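Long-range contact in predicted protein (Acinetobacter sp. RUH2624, PDB 4MEA), which hydrolyses epoxides as a secreted Cif-type epoxide hydrolase of the alpha/beta hydrolase fold, probably acting as a virulence factor: residues Leu6-Asp10 against Asn201-Tyr206. Sequence-based numbering, arbitrary orientation.
Sequences LKSID and NLFFSY
Leu6 lays its CD2 methyl over one face of the Tyr206 ring, 3.5 Å from CE1, the two side chains running past each other in opposite directions. With CG of Tyr206 anti to the backbone N (chi1 -172°), the ring reaches out from its helix to lie along the N-terminal loop. Further on, Ile9 packs across the helix backbone: its CD1 sits 3.7 Å from Asn201 CG, its CG1 3.8 Å from Leu202 CA, and its CG2 branch approaches Ser205 CB. Leu202 answers with CD1, which touches Ser8 CB at 3.7 Å and also meets the carbonyl O of Ile9.

No direct hydrogen bond joins the two segments; two waters do that work. One accepts from Tyr206 OH and donates to Leu6 O at 2.7 Å, lying in the plane of the ring at its edge. The second accepts from Ile9 N and donates to Leu202 O at 2.8 Å, linking the loop to the helix backbone.

The amide of Asn201 donates through ND2 to Ser16 OG in helix 13-25, and Ser8 OG is gripped by Asp190 and Lys194 of the second subunit; Phe188 of that subunit meets the Tyr206 ring edge-to-face. The N-terminal loop thus runs over helix 200-211 of the helical cap, inserted between sheet strands 151-157 and 267-272, beside the second subunit and with helix 220-227 packed against Asn201 and Ser205.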
ATOM      1  N   LEU A   6      13.039  -6.307 -10.545  1.00 27.57           N
ATOM      2  CA  LEU A   6      13.398  -4.912 -10.826  1.00 16.92           C
ATOM      3  C   LEU A   6      14.137  -4.306  -9.633  1.00 13.07           C
ATOM      4  O   LEU A   6      13.685  -4.399  -8.489  1.00 16.65           O
ATOM      5  CB  LEU A   6      12.152  -4.079 -11.162  1.00 18.61           C
ATOM      6  CG  LEU A   6      12.302  -2.554 -11.285  1.00 17.04           C
ATOM      7  CD1 LEU A   6      13.111  -2.157 -12.525  1.00 17.33           C
ATOM      8  CD2 LEU A   6      10.932  -1.904 -11.313  1.00 13.04           C
ATOM      9  N   LYS A   7      15.277  -3.684  -9.885  1.00 11.69           N
ATOM     10  CA  LYS A   7      16.019  -3.057  -8.797  1.00 13.76           C
ATOM     11  C   LYS A   7      15.678  -1.578  -8.658  1.00 11.75           C
ATOM     12  O   LYS A   7      15.399  -0.895  -9.640  1.00 12.84           O
ATOM     13  CB  LYS A   7      17.532  -3.269  -8.976  1.00 16.26           C
ATOM     14  CG  LYS A   7      17.954  -4.732  -8.782  1.00 31.06           C
ATOM     15  CD  LYS A   7      19.439  -4.950  -9.025  1.00 35.12           C
ATOM     16  CE  LYS A   7      19.787  -4.825 -10.490  1.00 38.37           C
ATOM     17  NZ  LYS A   7      21.185  -5.272 -10.741  1.00 45.14           N
ATOM     18  N   SER A   8      15.677  -1.089  -7.426  1.00 12.89           N
ATOM     19  CA  SER A   8      15.504   0.339  -7.195  1.00 12.11           C
ATOM     20  C   SER A   8      16.865   0.993  -7.421  1.00 12.03           C
ATOM     21  O   SER A   8      17.889   0.315  -7.366  1.00  8.62           O
ATOM     22  CB  SER A   8      14.988   0.606  -5.773  1.00  5.54           C
ATOM     23  OG  SER A   8      15.924   0.167  -4.809  1.00 14.72           O
ATOM     24  N   ILE A   9      16.874   2.294  -7.701  1.00 11.36           N
ATOM     25  CA  ILE A   9      18.126   3.033  -7.885  1.00  9.04           C
ATOM     26  C   ILE A   9      18.833   3.257  -6.559  1.00 12.09           C
ATOM     27  O   ILE A   9      18.236   3.113  -5.489  1.00  9.47           O
ATOM     28  CB  ILE A   9      17.883   4.416  -8.544  1.00  8.89           C
ATOM     29  CG1 ILE A   9      17.032   5.311  -7.632  1.00  9.04           C
ATOM     30  CG2 ILE A   9      17.218   4.239  -9.903  1.00  9.55           C
ATOM     31  CD1 ILE A   9      16.980   6.780  -8.082  1.00 10.80           C
ATOM     32  N   ASP A  10      20.113   3.605  -6.622  1.00 10.29           N
ATOM     33  CA  ASP A  10      20.818   4.013  -5.412  1.00 16.18           C
ATOM     34  C   ASP A  10      21.437   5.401  -5.575  1.00 13.55           C
ATOM     35  O   ASP A  10      22.338   5.781  -4.840  1.00 14.77           O
ATOM     36  CB  ASP A  10      21.851   2.963  -4.968  1.00 27.39           C
ATOM     37  CG  ASP A  10      22.943   2.726  -6.003  1.00 41.26           C
ATOM     38  OD1 ASP A  10      23.234   3.646  -6.799  1.00 39.26           O
ATOM     39  OD2 ASP A  10      23.521   1.614  -6.006  1.00 50.03           O
ATOM     40  N   ASN A 201      13.126  10.589  -6.771  1.00  9.98           N
ATOM     41  CA  ASN A 201      13.707   9.770  -7.837  1.00  9.27           C
ATOM     42  C   ASN A 201      13.656   8.271  -7.497  1.00  9.45           C
ATOM     43  O   ASN A 201      13.345   7.439  -8.355  1.00  8.76           O
ATOM     44  CB  ASN A 201      15.142  10.220  -8.161  1.00  5.52           C
ATOM     45  CG  ASN A 201      15.572   9.836  -9.568  1.00  8.35           C
ATOM     46  OD1 ASN A 201      14.763   9.363 -10.365  1.00 11.42           O
ATOM     47  ND2 ASN A 201      16.849  10.031  -9.876  1.00  7.94           N
ATOM     48  N   LEU A 202      13.943   7.936  -6.244  1.00  8.58           N
ATOM     49  CA  LEU A 202      13.910   6.544  -5.800  1.00  7.67           C
ATOM     50  C   LEU A 202      12.514   5.957  -5.949  1.00 10.78           C
ATOM     51  O   LEU A 202      12.334   4.905  -6.579  1.00 11.33           O
ATOM     52  CB  LEU A 202      14.377   6.429  -4.336  1.00  7.20           C
ATOM     53  CG  LEU A 202      14.182   5.088  -3.618  1.00  6.79           C
ATOM     54  CD1 LEU A 202      14.993   3.991  -4.302  1.00  7.77           C
ATOM     55  CD2 LEU A 202      14.578   5.203  -2.140  1.00  6.57           C
ATOM     56  N   PHE A 203      11.519   6.626  -5.369  1.00  8.43           N
ATOM     57  CA  PHE A 203      10.152   6.107  -5.427  1.00 12.28           C
ATOM     58  C   PHE A 203       9.592   6.026  -6.845  1.00 10.01           C
ATOM     59  O   PHE A 203       9.096   4.978  -7.261  1.00  6.80           O
ATOM     60  CB  PHE A 203       9.170   6.906  -4.553  1.00  7.81           C
ATOM     61  CG  PHE A 203       7.754   6.360  -4.612  1.00  7.28           C
ATOM     62  CD1 PHE A 203       7.371   5.312  -3.788  1.00  6.90           C
ATOM     63  CD2 PHE A 203       6.832   6.858  -5.530  1.00  4.78           C
ATOM     64  CE1 PHE A 203       6.094   4.784  -3.854  1.00  7.83           C
ATOM     65  CE2 PHE A 203       5.544   6.339  -5.597  1.00  7.45           C
ATOM     66  CZ  PHE A 203       5.174   5.299  -4.757  1.00  9.37           C
ATOM     67  N   PHE A 204       9.639   7.138  -7.575  1.00  6.79           N
ATOM     68  CA  PHE A 204       9.045   7.180  -8.908  1.00 10.82           C
ATOM     69  C   PHE A 204       9.780   6.350  -9.961  1.00  6.15           C
ATOM     70  O   PHE A 204       9.143   5.776 -10.850  1.00  7.96           O
ATOM     71  CB  PHE A 204       8.877   8.625  -9.385  1.00  9.78           C
ATOM     72  CG  PHE A 204       7.700   9.339  -8.760  1.00 10.53           C
ATOM     73  CD1 PHE A 204       6.408   9.111  -9.220  1.00 11.69           C
ATOM     74  CD2 PHE A 204       7.888  10.233  -7.721  1.00  3.79           C
ATOM     75  CE1 PHE A 204       5.311   9.766  -8.646  1.00 11.83           C
ATOM     76  CE2 PHE A 204       6.800  10.898  -7.146  1.00  8.97           C
ATOM     77  CZ  PHE A 204       5.516  10.667  -7.612  1.00 12.13           C
ATOM     78  N   SER A 205      11.110   6.291  -9.893  1.00  7.43           N
ATOM     79  CA  SER A 205      11.841   5.429 -10.823  1.00 11.04           C
ATOM     80  C   SER A 205      11.300   4.001 -10.734  1.00 13.05           C
ATOM     81  O   SER A 205      11.026   3.360 -11.755  1.00 12.15           O
ATOM     82  CB  SER A 205      13.350   5.449 -10.554  1.00 13.34           C
ATOM     83  OG  SER A 205      13.938   6.662 -11.007  1.00  8.61           O
ATOM     84  N   TYR A 206      11.142   3.510  -9.510  1.00  7.42           N
ATOM     85  CA  TYR A 206      10.649   2.151  -9.302  1.00  7.32           C
ATOM     86  C   TYR A 206       9.162   2.047  -9.668  1.00  7.64           C
ATOM     87  O   TYR A 206       8.751   1.155 -10.413  1.00  8.31           O
ATOM     88  CB  TYR A 206      10.900   1.685  -7.857  1.00  6.34           C
ATOM     89  CG  TYR A 206      10.586   0.220  -7.672  1.00  6.79           C
ATOM     90  CD1 TYR A 206      11.531  -0.753  -7.974  1.00  9.43           C
ATOM     91  CD2 TYR A 206       9.329  -0.187  -7.234  1.00  9.34           C
ATOM     92  CE1 TYR A 206      11.238  -2.095  -7.832  1.00 12.67           C
ATOM     93  CE2 TYR A 206       9.027  -1.519  -7.088  1.00  7.94           C
ATOM     94  CZ  TYR A 206       9.985  -2.470  -7.391  1.00 10.06           C
ATOM     95  OH  TYR A 206       9.674  -3.805  -7.242  1.00 15.61           O
TER
HETATM   96  O   HOH W   1      11.395  -5.542  -7.661  1.00 19.36           O
HETATM   97  O   HOH W   2      14.269   3.329  -7.907  1.00 11.04           O